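Local coordinates for protein class B carbapenemase GOB-18 (Elizabethkingia meningoseptica, PDB 5K0W) that probably hydrolyses beta-lactam antibiotics, carbapenems among them, as a subclass B3 metallo-beta-lactamase with two zinc ions in its active site, at residues S54-T59 against N63-T68. Residues are numbered along the deposited sequence; the frame is centred on the assembly and turned at random.
Sequences SYLIVT and NILINT
Y55 and I66 trade backbone hydrogen bonds in both directions, Y55 N to I66 O and I66 N to Y55 O, each 2.8 Å. I57 and I64, the next hydrogen-bonded pair, do the same, with I57 N 2.9 Å from I64 O. L56 faces L65, and V58 faces N63, as the non-hydrogen-bonded pairs between and beyond. On the face of Y55, I57, I64 and I66, the closest apolar touch is diagonal: I57 CD1 meets I66 CD1 at 3.6 Å, both CG1 branches leaving anti to the carbonyl carbon. On the other face L56 CD1 meets L65 CD1 at 4.0 Å, and the N63 amide lies alongside V58, N63 OD1 3.5 Å from V58 CG1. This is a beta hairpin inside one of the two sheets of the alpha-beta/beta-alpha sandwich of metallo-beta-lactamases; strand 44-46 flanks 55-59, strand 91-95 flanks 62-66, and I165 and L167 of the second sheet pack on the isoleucine face. Just before strand 55-59 begins and just after 62-66 ends, S54 OG swings anti to its own N (chi1 177°) and donates to N67 O over 2.7 Å, tilted 31° from the carbonyl plane. The acceptor belongs to a residue of positive phi (69°), where the chain leaves the strand; the N67 side chain, with ND2 hydrogen-bonded to T97 OG1, lies about 4 Å from that of the zinc ligand H103.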
loop_
_atom_site.group_PDB
_atom_site.type_symbol
_atom_site.label_atom_id
_atom_site.label_comp_id
_atom_site.label_asym_id
_atom_site.label_seq_id
_atom_site.Cartn_x
_atom_site.Cartn_y
_atom_site.Cartn_z
ATOM N N SER A 54 -2.930 5.778 -3.070
ATOM C CA SER A 54 -1.662 5.883 -3.786
ATOM C C SER A 54 -0.977 7.113 -3.215
ATOM O O SER A 54 -1.568 8.188 -3.193
ATOM C CB SER A 54 -1.874 6.006 -5.295
ATOM O OG SER A 54 -0.641 6.178 -5.976
ATOM N N TYR A 55 0.237 6.939 -2.695
ATOM C CA TYR A 55 0.989 8.003 -2.031
ATOM C C TYR A 55 2.164 8.516 -2.840
ATOM O O TYR A 55 2.931 7.732 -3.404
ATOM C CB TYR A 55 1.429 7.548 -0.624
ATOM C CG TYR A 55 0.242 7.172 0.235
ATOM C CD1 TYR A 55 -0.598 8.147 0.761
ATOM C CD2 TYR A 55 -0.102 5.844 0.433
ATOM C CE1 TYR A 55 -1.730 7.808 1.499
ATOM C CE2 TYR A 55 -1.223 5.495 1.185
ATOM C CZ TYR A 55 -2.040 6.483 1.706
ATOM O OH TYR A 55 -3.164 6.170 2.415
ATOM N N LEU A 56 2.295 9.840 -2.901
ATOM C CA LEU A 56 3.381 10.502 -3.596
ATOM C C LEU A 56 4.262 11.292 -2.625
ATOM O O LEU A 56 3.768 12.138 -1.874
ATOM C CB LEU A 56 2.836 11.387 -4.716
ATOM C CG LEU A 56 3.864 12.116 -5.572
ATOM C CD1 LEU A 56 4.442 11.201 -6.654
ATOM C CD2 LEU A 56 3.246 13.358 -6.195
ATOM N N ILE A 57 5.566 10.982 -2.624
ATOM C CA ILE A 57 6.560 11.667 -1.806
ATOM C C ILE A 57 7.447 12.445 -2.764
ATOM O O ILE A 57 8.142 11.857 -3.595
ATOM C CB ILE A 57 7.337 10.730 -0.843
ATOM C CG1 ILE A 57 6.381 10.052 0.143
ATOM C CG2 ILE A 57 8.425 11.501 -0.093
ATOM C CD1 ILE A 57 6.922 8.800 0.808
ATOM N N VAL A 58 7.375 13.768 -2.672
ATOM C CA VAL A 58 8.111 14.683 -3.535
ATOM C C VAL A 58 9.441 15.051 -2.887
ATOM O O VAL A 58 9.449 15.559 -1.764
ATOM C CB VAL A 58 7.244 15.932 -3.831
ATOM C CG1 VAL A 58 7.951 16.887 -4.782
ATOM C CG2 VAL A 58 5.876 15.533 -4.379
ATOM N N THR A 59 10.571 14.776 -3.567
ATOM C CA THR A 59 11.896 15.160 -3.054
ATOM C C THR A 59 12.607 16.072 -4.045
ATOM O O THR A 59 12.193 16.219 -5.205
ATOM C CB THR A 59 12.820 13.971 -2.746
ATOM O OG1 THR A 59 13.575 13.679 -3.913
ATOM C CG2 THR A 59 12.097 12.724 -2.183
ATOM N N ASN A 63 10.849 11.828 -7.254
ATOM C CA ASN A 63 9.652 11.378 -6.542
ATOM C C ASN A 63 9.573 9.885 -6.276
ATOM O O ASN A 63 10.161 9.068 -6.995
ATOM C CB ASN A 63 8.386 11.801 -7.285
ATOM C CG ASN A 63 8.274 13.260 -7.575
ATOM O OD1 ASN A 63 8.779 14.122 -6.847
ATOM N ND2 ASN A 63 7.583 13.565 -8.651
ATOM N N ILE A 64 8.787 9.543 -5.242
ATOM C CA ILE A 64 8.522 8.172 -4.835
ATOM C C ILE A 64 7.017 7.983 -4.904
ATOM O O ILE A 64 6.258 8.857 -4.474
ATOM C CB ILE A 64 9.072 7.880 -3.404
ATOM C CG1 ILE A 64 10.594 8.158 -3.315
ATOM C CG2 ILE A 64 8.719 6.449 -2.948
ATOM C CD1 ILE A 64 11.209 8.316 -1.883
ATOM N N LEU A 65 6.591 6.851 -5.463
ATOM C CA LEU A 65 5.183 6.513 -5.500
ATOM C C LEU A 65 4.951 5.174 -4.781
ATOM O O LEU A 65 5.558 4.161 -5.151
ATOM C CB LEU A 65 4.641 6.497 -6.930
ATOM C CG LEU A 65 3.122 6.375 -7.048
ATOM C CD1 LEU A 65 2.453 7.717 -6.844
ATOM C CD2 LEU A 65 2.730 5.776 -8.386
ATOM N N ILE A 66 4.115 5.199 -3.717
ATOM C CA ILE A 66 3.728 3.992 -2.982
ATOM C C ILE A 66 2.299 3.654 -3.402
ATOM O O ILE A 66 1.417 4.499 -3.256
ATOM C CB ILE A 66 3.875 4.111 -1.440
ATOM C CG1 ILE A 66 5.274 4.560 -1.040
ATOM C CG2 ILE A 66 3.508 2.803 -0.747
ATOM C CD1 ILE A 66 5.241 5.743 -0.230
ATOM N N ASN A 67 2.084 2.436 -3.946
ATOM C CA ASN A 67 0.793 1.884 -4.432
ATOM C C ASN A 67 0.198 2.531 -5.692
ATOM O O ASN A 67 0.392 3.732 -5.898
ATOM C CB ASN A 67 -0.247 1.690 -3.320
ATOM C CG ASN A 67 0.248 0.841 -2.177
ATOM O OD1 ASN A 67 1.263 0.131 -2.258
ATOM N ND2 ASN A 67 -0.453 0.925 -1.072
ATOM N N THR A 68 -0.510 1.722 -6.543
ATOM C CA THR A 68 -1.032 2.207 -7.818
ATOM C C THR A 68 -2.490 1.932 -8.220
ATOM O O THR A 68 -2.793 2.128 -9.407
ATOM C CB THR A 68 -0.190 1.660 -8.999
ATOM O OG1 THR A 68 -0.515 0.280 -9.249
ATOM C CG2 THR A 68 1.304 1.933 -8.883
#